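Local coordinates for RIM-binding protein, isoform F (Drosophila melanogaster, PDB 6Q9M) that probably acts as a presynaptic active-zone scaffold that couples synaptic vesicle recruitment to release sites, at residues A[156-161]-A[203-208]; A[210-215]-A[282-287]; A[108-113]-A[199-204]; A[118-123]-A[150-155]. All coordinates share one frame; numbering follows the deposited sequence.

Contact 1. Residues A[156-161]-A[203-208]; sequences APSTQY and TLTKGL
Thr203 fits into the bend formed by Ala156 to Thr159, and its side chain carries most of this contact. From CB, already 3.3 Å from Ala156 O, two branches diverge. At chi1 47° OG1 lies between the backbone N and the carbonyl carbon, which turns it into the bend. There it donates to Ala156 O; the modelled OG1 to O separation of 2.4 Å is very short and its exact value doubtful. The same oxygen accepts Thr159 N at 2.9 Å with an N-H...O angle of 156°, so one hydroxyl joins both sides of the turn. The other branch, CG2, reaches the edge of the Tyr161 ring, 3.7 Å from CE2 and near the ring plane. Backbone bonds extend the grip: Thr203 N gives to Thr159 O at 2.8 Å, and Ser158 N to Leu204 O at 2.9 Å, arriving well above the plane of that carbonyl. Farther out, Pro157 CG meets Lys206 CD at 3.7 Å, the two side chains crossing at about a right angle. The bend itself is a tyrosine corner, a hallmark of fibronectin type III domains: Tyr161 OH accepts Ala156 N at 2.8 Å in an almost straight bond (177°), while Thr159 OG1 donates to Pro157 O. The corner leads into strand 160-167, which pairs antiparallel with strand 198-202. Thr203 thus ties the exit of strand 198-202 to the entrance of its neighbour, just where the chain leaves toward strand 215-219.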
loop_
_atom_site.group_PDB
_atom_site.type_symbol
_atom_site.label_atom_id
_atom_site.label_comp_id
_atom_site.label_asym_id
_atom_site.label_seq_id
_atom_site.Cartn_x
_atom_site.Cartn_y
_atom_site.Cartn_z
ATOM N N ALA A 156 -0.944 -21.348 -0.395
ATOM C CA ALA A 156 0.056 -22.396 -0.302
ATOM C C ALA A 156 1.452 -21.779 -0.231
ATOM O O ALA A 156 1.674 -20.677 -0.749
ATOM C CB ALA A 156 -0.040 -23.343 -1.505
ATOM N N PRO A 157 2.420 -22.439 0.402
ATOM C CA PRO A 157 3.744 -21.822 0.549
ATOM C C PRO A 157 4.495 -21.807 -0.773
ATOM O O PRO A 157 4.225 -22.594 -1.683
ATOM C CB PRO A 157 4.453 -22.717 1.577
ATOM C CG PRO A 157 3.519 -23.903 1.835
ATOM C CD PRO A 157 2.420 -23.850 0.829
ATOM N N SER A 158 5.447 -20.877 -0.867
ATOM C CA SER A 158 6.354 -20.787 -2.016
ATOM C C SER A 158 5.606 -20.734 -3.350
ATOM O O SER A 158 6.033 -21.319 -4.347
ATOM C CB SER A 158 7.354 -21.946 -2.005
ATOM O OG SER A 158 8.566 -21.545 -2.606
ATOM N N THR A 159 4.492 -20.009 -3.378
ATOM C CA THR A 159 3.585 -19.997 -4.516
ATOM C C THR A 159 3.325 -18.568 -4.949
ATOM O O THR A 159 3.230 -17.659 -4.114
ATOM C CB THR A 159 2.230 -20.663 -4.192
ATOM O OG1 THR A 159 2.442 -21.982 -3.672
ATOM C CG2 THR A 159 1.358 -20.735 -5.450
ATOM N N GLN A 160 3.195 -18.383 -6.257
ATOM C CA GLN A 160 2.994 -17.069 -6.835
ATOM C C GLN A 160 1.516 -16.744 -6.911
ATOM O O GLN A 160 0.707 -17.576 -7.321
ATOM C CB GLN A 160 3.596 -16.990 -8.231
ATOM C CG GLN A 160 5.022 -16.526 -8.221
ATOM C CD GLN A 160 5.863 -17.324 -9.168
ATOM O OE1 GLN A 160 5.370 -18.237 -9.831
ATOM N NE2 GLN A 160 7.142 -16.999 -9.239
ATOM N N TYR A 161 1.179 -15.506 -6.559
ATOM C CA TYR A 161 -0.199 -15.060 -6.545
ATOM C C TYR A 161 -0.292 -13.690 -7.198
ATOM O O TYR A 161 0.589 -12.839 -7.022
ATOM C CB TYR A 161 -0.741 -15.015 -5.123
ATOM C CG TYR A 161 -0.936 -16.384 -4.527
ATOM C CD1 TYR A 161 -1.986 -17.203 -4.949
ATOM C CD2 TYR A 161 -0.062 -16.875 -3.559
ATOM C CE1 TYR A 161 -2.176 -18.450 -4.399
ATOM C CE2 TYR A 161 -0.239 -18.142 -3.012
ATOM C CZ TYR A 161 -1.299 -18.925 -3.441
ATOM O OH TYR A 161 -1.497 -20.174 -2.901
ATOM N N THR A 203 4.340 -16.470 -1.782
ATOM C CA THR A 203 4.311 -16.788 -0.361
ATOM C C THR A 203 5.679 -17.293 0.100
ATOM O O THR A 203 6.536 -17.664 -0.703
ATOM C CB THR A 203 3.210 -17.801 -0.042
ATOM O OG1 THR A 203 3.228 -18.897 -0.980
ATOM C CG2 THR A 203 1.857 -17.108 -0.083
ATOM N N LEU A 204 5.899 -17.250 1.413
ATOM C CA LEU A 204 7.150 -17.731 1.985
ATOM C C LEU A 204 7.203 -19.259 1.932
ATOM O O LEU A 204 6.197 -19.941 1.720
ATOM C CB LEU A 204 7.315 -17.239 3.421
ATOM C CG LEU A 204 7.270 -15.732 3.690
ATOM C CD1 LEU A 204 7.410 -15.503 5.169
ATOM C CD2 LEU A 204 8.357 -14.968 2.929
ATOM N N THR A 205 8.390 -19.797 2.197
ATOM C CA THR A 205 8.636 -21.233 2.132
ATOM C C THR A 205 8.424 -21.859 3.504
ATOM O O THR A 205 8.855 -21.316 4.523
ATOM C CB THR A 205 10.050 -21.538 1.628
ATOM O OG1 THR A 205 10.360 -20.688 0.511
ATOM C CG2 THR A 205 10.149 -22.994 1.171
ATOM N N LYS A 206 7.736 -22.997 3.515
ATOM C CA LYS A 206 7.321 -23.636 4.758
ATOM C C LYS A 206 8.509 -24.018 5.634
ATOM O O LYS A 206 8.680 -23.486 6.737
ATOM C CB LYS A 206 6.477 -24.867 4.432
ATOM C CG LYS A 206 7.152 -25.799 3.419
ATOM C CD LYS A 206 6.210 -26.330 2.346
ATOM C CE LYS A 206 6.987 -26.658 1.075
ATOM N NZ LYS A 206 7.432 -25.411 0.365
ATOM N N GLY A 207 9.333 -24.953 5.172
ATOM C CA GLY A 207 10.373 -25.493 6.031
ATOM C C GLY A 207 11.788 -25.005 5.837
ATOM O O GLY A 207 12.672 -25.361 6.622
ATOM N N LEU A 208 12.025 -24.238 4.789
ATOM C CA LEU A 208 13.381 -23.846 4.471
ATOM C C LEU A 208 13.492 -22.344 4.258
ATOM O O LEU A 208 12.487 -21.668 3.982
ATOM C CB LEU A 208 13.860 -24.596 3.228
ATOM C CG LEU A 208 14.499 -25.961 3.485
ATOM C CD1 LEU A 208 13.459 -27.043 3.747
ATOM C CD2 LEU A 208 15.401 -26.313 2.364
#

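Contact 2. Residues A[210-215]-A[282-287]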
loop_
_atom_site.group_PDB
_atom_site.type_symbol
_atom_site.label_atom_id
_atom_site.label_comp_id
_atom_site.label_asym_id
_atom_site.label_seq_id
_atom_site.Cartn_x
_atom_site.Cartn_y
_atom_site.Cartn_z
ATOM N N ASP A 210 14.280 -18.473 2.917
ATOM C CA ASP A 210 13.770 -17.790 1.749
ATOM C C ASP A 210 14.872 -16.987 1.072
ATOM O O ASP A 210 15.724 -16.387 1.742
ATOM C CB ASP A 210 12.620 -16.854 2.136
ATOM C CG ASP A 210 11.288 -17.573 2.182
ATOM O OD1 ASP A 210 10.880 -18.166 1.153
ATOM O OD2 ASP A 210 10.667 -17.575 3.264
ATOM N N PRO A 211 14.895 -16.977 -0.253
ATOM C CA PRO A 211 15.959 -16.272 -0.956
ATOM C C PRO A 211 15.802 -14.771 -0.796
ATOM O O PRO A 211 14.688 -14.276 -0.540
ATOM C CB PRO A 211 15.773 -16.706 -2.418
ATOM C CG PRO A 211 14.327 -17.202 -2.497
ATOM C CD PRO A 211 13.987 -17.728 -1.146
ATOM N N PRO A 212 16.889 -14.004 -0.901
ATOM C CA PRO A 212 16.773 -12.545 -0.832
ATOM C C PRO A 212 16.058 -11.984 -2.048
ATOM O O PRO A 212 16.039 -12.577 -3.127
ATOM C CB PRO A 212 18.232 -12.071 -0.791
ATOM C CG PRO A 212 19.007 -13.163 -1.412
ATOM C CD PRO A 212 18.291 -14.436 -1.027
ATOM N N GLN A 213 15.486 -10.806 -1.864
ATOM C CA GLN A 213 14.810 -10.088 -2.931
ATOM C C GLN A 213 15.610 -8.850 -3.316
ATOM O O GLN A 213 16.648 -8.539 -2.723
ATOM C CB GLN A 213 13.394 -9.711 -2.504
ATOM C CG GLN A 213 12.585 -10.873 -1.971
ATOM C CD GLN A 213 11.105 -10.571 -1.944
ATOM O OE1 GLN A 213 10.449 -10.720 -0.915
ATOM N NE2 GLN A 213 10.571 -10.132 -3.079
ATOM N N GLU A 214 15.091 -8.135 -4.316
ATOM C CA GLU A 214 15.666 -6.879 -4.793
ATOM C C GLU A 214 17.141 -7.052 -5.145
ATOM O O GLU A 214 17.999 -6.246 -4.785
ATOM C CB GLU A 214 15.465 -5.766 -3.766
ATOM C CG GLU A 214 14.015 -5.337 -3.607
ATOM C CD GLU A 214 13.809 -4.348 -2.471
ATOM O OE1 GLU A 214 14.815 -3.866 -1.906
ATOM O OE2 GLU A 214 12.639 -4.050 -2.146
ATOM N N ILE A 215 17.422 -8.115 -5.892
ATOM C CA ILE A 215 18.772 -8.357 -6.374
ATOM C C ILE A 215 19.082 -7.375 -7.490
ATOM O O ILE A 215 18.302 -7.223 -8.439
ATOM C CB ILE A 215 18.910 -9.802 -6.869
ATOM C CG1 ILE A 215 18.477 -10.785 -5.780
ATOM C CG2 ILE A 215 20.318 -10.038 -7.377
ATOM C CD1 ILE A 215 17.067 -11.297 -5.971
ATOM N N ILE A 282 21.561 -15.577 -5.796
ATOM C CA ILE A 282 21.979 -15.598 -4.395
ATOM C C ILE A 282 21.107 -16.565 -3.606
ATOM O O ILE A 282 19.911 -16.728 -3.873
ATOM C CB ILE A 282 21.912 -14.204 -3.737
ATOM C CG1 ILE A 282 22.636 -13.178 -4.596
ATOM C CG2 ILE A 282 22.488 -14.231 -2.321
ATOM C CD1 ILE A 282 21.709 -12.192 -5.160
ATOM N N ARG A 283 21.718 -17.205 -2.617
ATOM C CA ARG A 283 21.036 -18.134 -1.735
ATOM C C ARG A 283 21.130 -17.659 -0.295
ATOM O O ARG A 283 22.198 -17.216 0.144
ATOM C CB ARG A 283 21.657 -19.516 -1.851
ATOM C CG ARG A 283 21.188 -20.282 -3.041
ATOM C CD ARG A 283 22.403 -20.868 -3.763
ATOM N NE ARG A 283 21.980 -21.424 -5.035
ATOM C CZ ARG A 283 22.771 -22.059 -5.876
ATOM N NH1 ARG A 283 24.053 -22.199 -5.590
ATOM N NH2 ARG A 283 22.277 -22.507 -7.013
ATOM N N THR A 284 20.014 -17.717 0.431
ATOM C CA THR A 284 20.063 -17.503 1.870
ATOM C C THR A 284 20.500 -18.781 2.571
ATOM O O THR A 284 19.908 -19.851 2.377
ATOM C CB THR A 284 18.712 -17.061 2.427
ATOM O OG1 THR A 284 18.227 -15.942 1.677
ATOM C CG2 THR A 284 18.871 -16.656 3.884
ATOM N N LYS A 285 21.488 -18.649 3.437
ATOM C CA LYS A 285 22.019 -19.748 4.224
ATOM C C LYS A 285 21.405 -19.637 5.618
ATOM O O LYS A 285 21.194 -18.535 6.126
ATOM C CB LYS A 285 23.559 -19.643 4.247
ATOM C CG LYS A 285 24.397 -20.635 5.088
ATOM C CD LYS A 285 23.781 -22.012 5.347
ATOM C CE LYS A 285 24.863 -23.066 5.550
ATOM N NZ LYS A 285 25.746 -22.773 6.723
ATOM N N SER A 286 21.098 -20.772 6.235
ATOM C CA SER A 286 20.601 -20.748 7.605
ATOM C C SER A 286 21.213 -21.912 8.372
ATOM O O SER A 286 22.150 -22.567 7.906
ATOM C CB SER A 286 19.065 -20.755 7.652
ATOM O OG SER A 286 18.552 -22.057 7.902
ATOM N N ARG A 287 20.640 -22.179 9.550
ATOM C CA ARG A 287 21.361 -22.884 10.604
ATOM C C ARG A 287 21.811 -24.274 10.173
ATOM O O ARG A 287 22.895 -24.720 10.570
ATOM C CB ARG A 287 20.491 -22.964 11.865
ATOM C CG ARG A 287 19.135 -23.693 11.723
ATOM C CD ARG A 287 18.040 -22.815 11.118
ATOM N NE ARG A 287 16.683 -23.337 11.305
ATOM C CZ ARG A 287 15.690 -23.166 10.430
ATOM N NH1 ARG A 287 14.486 -23.665 10.680
ATOM N NH2 ARG A 287 15.901 -22.496 9.299
#
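Asp210, Pro212 and Ile215 pack on Thr284 and Ile282 in a contact of one polar bond and two apolar meetings, within the immunoglobulin-like domain of the chain. It brings the leading segment of that domain, which turns a corner at Glu214 before strand 215-219, against strand 283-286, an outermost strand of a three-stranded antiparallel sheet. The single hydrogen bond across the segments starts from a side chain, and the two apolar meetings are likewise between side chains. Pro212 lies beside Thr284, the two side chains running past each other in opposite directions, and its CG meets Ile282 CG2 at 3.8 Å. Ile282 bears two partners on separate branches. With chi1 -51° setting CG1 beside the backbone N, CG2 is anti to that N and takes Pro212, while CD1, at the end of the other branch, lies 3.4 Å from Ile215 CG2 and 3.6 Å from Ile215 CG1. The cluster continues beyond the two segments, for Ile282 also touches Val228 and Tyr245, and Pro212 rests on Trp230. The Asp210 side chain leaves its CA pointing away from strand 283-286, and OD1 takes a hydrogen bond from Thr205 in the loop after strand 198-202. Its main-chain oxygen is what faces strand 283-286. At chi1 -52° Thr284 OG1 stands beside its own backbone N, and it donates to Asp210 O at 2.5 Å, tilted 26° from the carbonyl plane, with Pro212 CD pressed to 3.1 Å from the same OG1.

Contact 3. Residues A[108-113]-A[199-204]; sequences VRASHI and ADFRTL
Phe201 holds its CG between the backbone N and the carbonyl carbon (chi1 74°), which brings the ring against Ala110 and Ile113. Ile113 answers with chi1 -59°: CG1 sits beside the backbone N and carries CD1 to within 3.6 Å of Phe201 CD2, while CG2, anti to that N, comes 3.3 Å from Arg202 O. Ala110 CB meets the ring at its other ortho carbon, 3.5 Å from Phe201 CD1, so methyls of two residues approach the ring root obliquely, from one side of its plane. A lysine in place of Phe201 would probably leave Ala110 and the Ile113 CD1 methyl without their aromatic partner and bring a charge against apolar groups. Packing continues at both ends, with Ala199 CB 3.4 Å from Val108 O and Leu204 CD1 3.2 Å from Ile113 O. Strands 108-111 and 199-202 run in nearly the same direction, 14° apart, but their axes come no closer than 6.6 Å and the segments share no hydrogen bond. Each is instead bonded within its own sheet, Arg109 to Ser121 and Phe201 to Tyr161. Two outermost strands from facing sheets, meeting through side chains, are what closes one margin of the fibronectin type III beta sandwich.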
loop_
_atom_site.group_PDB
_atom_site.type_symbol
_atom_site.label_atom_id
_atom_site.label_comp_id
_atom_site.label_asym_id
_atom_site.label_seq_id
_atom_site.Cartn_x
_atom_site.Cartn_y
_atom_site.Cartn_z
ATOM N N VAL A 108 -2.127 -1.196 -5.494
ATOM C CA VAL A 108 -2.403 -2.467 -4.831
ATOM C C VAL A 108 -1.093 -3.084 -4.353
ATOM O O VAL A 108 -0.154 -3.261 -5.134
ATOM C CB VAL A 108 -3.133 -3.413 -5.796
ATOM C CG1 VAL A 108 -3.382 -4.778 -5.125
ATOM C CG2 VAL A 108 -4.454 -2.775 -6.289
ATOM N N ARG A 109 -1.007 -3.402 -3.062
ATOM C CA ARG A 109 0.248 -3.898 -2.509
ATOM C C ARG A 109 -0.008 -5.085 -1.597
ATOM O O ARG A 109 -1.018 -5.137 -0.890
ATOM C CB ARG A 109 1.013 -2.836 -1.684
ATOM C CG ARG A 109 0.988 -1.414 -2.224
ATOM C CD ARG A 109 1.501 -0.387 -1.180
ATOM N NE ARG A 109 0.514 0.022 -0.167
ATOM C CZ ARG A 109 -0.514 0.847 -0.385
ATOM N NH1 ARG A 109 -0.727 1.358 -1.591
ATOM N NH2 ARG A 109 -1.341 1.162 0.605
ATOM N N ALA A 110 0.948 -6.012 -1.589
ATOM C CA ALA A 110 0.954 -7.148 -0.679
ATOM C C ALA A 110 2.048 -6.931 0.350
ATOM O O ALA A 110 3.161 -6.529 -0.002
ATOM C CB ALA A 110 1.199 -8.462 -1.421
ATOM N N SER A 111 1.727 -7.185 1.617
ATOM C CA SER A 111 2.697 -7.042 2.695
ATOM C C SER A 111 2.400 -8.096 3.751
ATOM O O SER A 111 1.426 -8.848 3.645
ATOM C CB SER A 111 2.673 -5.630 3.293
ATOM O OG SER A 111 1.430 -5.386 3.926
ATOM N N HIS A 112 3.257 -8.150 4.774
ATOM C CA HIS A 112 3.130 -9.128 5.854
ATOM C C HIS A 112 2.898 -10.528 5.279
ATOM O O HIS A 112 1.960 -11.243 5.642
ATOM C CB HIS A 112 2.020 -8.726 6.824
ATOM C CG HIS A 112 2.299 -7.455 7.567
ATOM N ND1 HIS A 112 1.813 -6.229 7.159
ATOM C CD2 HIS A 112 3.008 -7.221 8.698
ATOM C CE1 HIS A 112 2.206 -5.297 8.009
ATOM N NE2 HIS A 112 2.933 -5.872 8.950
ATOM N N ILE A 113 3.745 -10.892 4.329
ATOM C CA ILE A 113 3.586 -12.140 3.601
ATOM C C ILE A 113 4.109 -13.290 4.448
ATOM O O ILE A 113 5.211 -13.215 4.999
ATOM C CB ILE A 113 4.321 -12.063 2.253
ATOM C CG1 ILE A 113 3.753 -10.907 1.416
ATOM C CG2 ILE A 113 4.257 -13.418 1.524
ATOM C CD1 ILE A 113 4.440 -10.718 0.073
ATOM N N ALA A 199 -1.313 -6.771 -7.956
ATOM C CA ALA A 199 0.000 -6.956 -7.358
ATOM C C ALA A 199 0.409 -8.416 -7.476
ATOM O O ALA A 199 -0.412 -9.317 -7.290
ATOM C CB ALA A 199 0.006 -6.533 -5.882
ATOM N N ASP A 200 1.676 -8.643 -7.793
ATOM C CA ASP A 200 2.252 -9.977 -7.836
ATOM C C ASP A 200 3.150 -10.168 -6.621
ATOM O O ASP A 200 3.944 -9.283 -6.289
ATOM C CB ASP A 200 3.068 -10.194 -9.117
ATOM C CG ASP A 200 2.195 -10.257 -10.370
ATOM O OD1 ASP A 200 1.026 -10.729 -10.283
ATOM O OD2 ASP A 200 2.681 -9.831 -11.446
ATOM N N PHE A 201 3.027 -11.322 -5.968
ATOM C CA PHE A 201 3.884 -11.659 -4.838
ATOM C C PHE A 201 3.965 -13.174 -4.730
ATOM O O PHE A 201 3.223 -13.902 -5.393
ATOM C CB PHE A 201 3.363 -11.034 -3.529
ATOM C CG PHE A 201 2.134 -11.708 -2.968
ATOM C CD1 PHE A 201 0.860 -11.310 -3.367
ATOM C CD2 PHE A 201 2.249 -12.723 -2.025
ATOM C CE1 PHE A 201 -0.276 -11.924 -2.851
ATOM C CE2 PHE A 201 1.108 -13.354 -1.497
ATOM C CZ PHE A 201 -0.154 -12.957 -1.917
ATOM N N ARG A 202 4.887 -13.649 -3.890
ATOM C CA ARG A 202 5.077 -15.075 -3.643
ATOM C C ARG A 202 4.982 -15.362 -2.152
ATOM O O ARG A 202 5.491 -14.586 -1.337
ATOM C CB ARG A 202 6.433 -15.568 -4.153
ATOM C CG ARG A 202 6.620 -17.070 -3.910
ATOM C CD ARG A 202 8.010 -17.606 -4.247
ATOM N NE ARG A 202 8.653 -16.938 -5.370
ATOM C CZ ARG A 202 8.784 -17.482 -6.574
ATOM N NH1 ARG A 202 8.301 -18.695 -6.798
ATOM N NH2 ARG A 202 9.393 -16.817 -7.547
ATOM N N THR A 203 4.340 -16.470 -1.782
ATOM C CA THR A 203 4.311 -16.788 -0.361
ATOM C C THR A 203 5.679 -17.293 0.100
ATOM O O THR A 203 6.536 -17.664 -0.703
ATOM C CB THR A 203 3.210 -17.801 -0.042
ATOM O OG1 THR A 203 3.228 -18.897 -0.980
ATOM C CG2 THR A 203 1.857 -17.108 -0.083
ATOM N N LEU A 204 5.899 -17.250 1.413
ATOM C CA LEU A 204 7.150 -17.731 1.985
ATOM C C LEU A 204 7.203 -19.259 1.932
ATOM O O LEU A 204 6.197 -19.941 1.720
ATOM C CB LEU A 204 7.315 -17.239 3.421
ATOM C CG LEU A 204 7.270 -15.732 3.690
ATOM C CD1 LEU A 204 7.410 -15.503 5.169
ATOM C CD2 LEU A 204 8.357 -14.968 2.929
#

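Contact 4. Residues A[118-123]-A[150-155]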
loop_
_atom_site.group_PDB
_atom_site.type_symbol
_atom_site.label_atom_id
_atom_site.label_comp_id
_atom_site.label_asym_id
_atom_site.label_seq_id
_atom_site.Cartn_x
_atom_site.Cartn_y
_atom_site.Cartn_z
ATOM N N ALA A 118 -1.301 -13.085 3.361
ATOM C CA ALA A 118 -0.720 -11.791 3.028
ATOM C C ALA A 118 -1.735 -10.709 3.364
ATOM O O ALA A 118 -2.944 -10.953 3.356
ATOM C CB ALA A 118 -0.316 -11.713 1.547
ATOM N N VAL A 119 -1.241 -9.525 3.699
ATOM C CA VAL A 119 -2.098 -8.357 3.878
ATOM C C VAL A 119 -2.108 -7.594 2.560
ATOM O O VAL A 119 -1.046 -7.240 2.029
ATOM C CB VAL A 119 -1.628 -7.477 5.050
ATOM C CG1 VAL A 119 -2.242 -6.054 4.982
ATOM C CG2 VAL A 119 -1.989 -8.136 6.376
ATOM N N ILE A 120 -3.303 -7.361 2.028
ATOM C CA ILE A 120 -3.507 -6.659 0.768
ATOM C C ILE A 120 -4.043 -5.273 1.083
ATOM O O ILE A 120 -5.089 -5.147 1.726
ATOM C CB ILE A 120 -4.500 -7.399 -0.149
ATOM C CG1 ILE A 120 -4.121 -8.880 -0.320
ATOM C CG2 ILE A 120 -4.632 -6.660 -1.478
ATOM C CD1 ILE A 120 -2.793 -9.108 -0.997
ATOM N N SER A 121 -3.361 -4.246 0.575
ATOM C CA SER A 121 -3.747 -2.845 0.691
ATOM C C SER A 121 -3.961 -2.246 -0.697
ATOM O O SER A 121 -3.416 -2.732 -1.700
ATOM C CB SER A 121 -2.670 -2.032 1.414
ATOM O OG SER A 121 -2.346 -2.621 2.666
ATOM N N TRP A 122 -4.744 -1.167 -0.745
ATOM C CA TRP A 122 -4.964 -0.449 -1.994
ATOM C C TRP A 122 -5.385 0.983 -1.690
ATOM O O TRP A 122 -5.643 1.358 -0.540
ATOM C CB TRP A 122 -6.013 -1.145 -2.870
ATOM C CG TRP A 122 -7.360 -1.274 -2.236
ATOM C CD1 TRP A 122 -8.425 -0.439 -2.401
ATOM C CD2 TRP A 122 -7.799 -2.315 -1.349
ATOM N NE1 TRP A 122 -9.503 -0.899 -1.673
ATOM C CE2 TRP A 122 -9.141 -2.041 -1.011
ATOM C CE3 TRP A 122 -7.185 -3.450 -0.807
ATOM C CZ2 TRP A 122 -9.876 -2.851 -0.142
ATOM C CZ3 TRP A 122 -7.911 -4.248 0.036
ATOM C CH2 TRP A 122 -9.249 -3.945 0.364
ATOM N N LEU A 123 -5.419 1.785 -2.746
ATOM C CA LEU A 123 -5.936 3.141 -2.697
ATOM C C LEU A 123 -7.176 3.179 -3.570
ATOM O O LEU A 123 -7.061 3.054 -4.794
ATOM C CB LEU A 123 -4.898 4.151 -3.187
ATOM C CG LEU A 123 -5.282 5.639 -3.111
ATOM C CD1 LEU A 123 -5.713 6.031 -1.690
ATOM C CD2 LEU A 123 -4.128 6.542 -3.597
ATOM N N HIS A 150 -6.998 -5.791 3.551
ATOM C CA HIS A 150 -7.628 -7.056 3.904
ATOM C C HIS A 150 -6.606 -8.178 3.876
ATOM O O HIS A 150 -5.839 -8.299 2.915
ATOM C CB HIS A 150 -8.777 -7.397 2.965
ATOM C CG HIS A 150 -9.442 -8.675 3.322
ATOM N ND1 HIS A 150 -10.258 -8.794 4.423
ATOM C CD2 HIS A 150 -9.370 -9.907 2.767
ATOM C CE1 HIS A 150 -10.686 -10.037 4.519
ATOM N NE2 HIS A 150 -10.143 -10.736 3.540
ATOM N N THR A 151 -6.623 -9.010 4.907
ATOM C CA THR A 151 -5.766 -10.185 4.948
ATOM C C THR A 151 -6.387 -11.327 4.150
ATOM O O THR A 151 -7.538 -11.700 4.391
ATOM C CB THR A 151 -5.545 -10.623 6.390
ATOM O OG1 THR A 151 -4.945 -9.552 7.131
ATOM C CG2 THR A 151 -4.638 -11.842 6.412
ATOM N N ILE A 152 -5.638 -11.868 3.186
ATOM C CA ILE A 152 -6.041 -13.072 2.461
ATOM C C ILE A 152 -5.342 -14.274 3.079
ATOM O O ILE A 152 -4.157 -14.204 3.430
ATOM C CB ILE A 152 -5.738 -12.974 0.950
ATOM C CG1 ILE A 152 -4.290 -12.533 0.699
ATOM C CG2 ILE A 152 -6.761 -12.061 0.257
ATOM C CD1 ILE A 152 -3.811 -12.774 -0.739
ATOM N N THR A 153 -6.076 -15.373 3.231
ATOM C CA THR A 153 -5.562 -16.636 3.758
ATOM C C THR A 153 -5.794 -17.750 2.738
ATOM O O THR A 153 -6.137 -17.504 1.578
ATOM C CB THR A 153 -6.204 -16.984 5.107
ATOM O OG1 THR A 153 -7.627 -17.078 4.964
ATOM C CG2 THR A 153 -5.859 -15.942 6.151
ATOM N N GLY A 154 -5.562 -18.990 3.160
ATOM C CA GLY A 154 -5.791 -20.099 2.244
ATOM C C GLY A 154 -4.750 -20.254 1.158
ATOM O O GLY A 154 -5.006 -20.951 0.157
ATOM N N LEU A 155 -3.594 -19.605 1.301
ATOM C CA LEU A 155 -2.547 -19.713 0.300
ATOM C C LEU A 155 -1.631 -20.895 0.613
ATOM O O LEU A 155 -1.586 -21.401 1.734
ATOM C CB LEU A 155 -1.731 -18.417 0.224
ATOM C CG LEU A 155 -2.512 -17.100 0.101
ATOM C CD1 LEU A 155 -1.597 -15.938 -0.192
ATOM C CD2 LEU A 155 -3.579 -17.196 -0.967
#
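His150 N donates to Ile120 O at 2.7 Å, the shortest hydrogen bond across the two strands, arriving in the carbonyl plane with an N-H...O angle of 150°. The return bond, Ile120 N to His150 O, measures 2.8 Å, its donor standing above the plane of that carbonyl. Ala118 and Ile152 form the second hydrogen-bonded pair: Ile152 N gives to Ala118 O at 2.9 Å, nearly along the C=O axis, and Ala118 N gives back to Ile152 O at 3.1 Å. Between these pairs lies the non-hydrogen-bonded pair Val119 and Thr151. Their side chains share the face away from Ile152, where Val119 CG2 comes 3.4 Å from Thr151 OG1.

Ala118, Ile120 and Ile152 occupy the other face. Ile152, with CG1 between the backbone N and the carbonyl carbon (chi1 50°), places that carbon 3.8 Å from Ile120 CG1, and its CD1 also meets Ile120 CD1 at 3.8 Å. Replacing Ile152 by an alanine would probably open a gap beside Ile120 and leave the Ile120 CD1 methyl without this partner. The same face looks toward the second sheet of the fibronectin type III sandwich, Ile152 touching Val140 and Ile120 touching Val163. Trp122 CZ3 comes 3.9 Å from His150 N, and the Trp122 ring meets His131 edge-to-face.

The chemistry is thus divided: four main-chain bonds satisfy the amides of Ala118, Ile120, His150 and Ile152, which lets an aliphatic surface be buried without stranding those polar groups, while the hydroxyl of Thr151 stays on the more exposed face.

Contacts 4, 3 and 1 belong to the central fibronectin type III domain, contact 2 to the immunoglobulin-like domain after it. Contact 4 pairs strands 118-123 and 149-152 of one sheet; contact 3, its centre about 8 Å away, joins that sheet's strand 106-111 to strand 198-202 of the other. In sequence contact 4 falls wholly between the two segments of contact 3. Contact 1 shares Thr203 and Leu204 with contact 3, and its centre lies about 14 Å from that of contact 2. A probable hydrogen bond, Thr205 to Asp210, connects contacts 1 and 2, so packing runs from the sandwich through the loop after strand 198-202 to the next domain, consistent with a defined orientation between them.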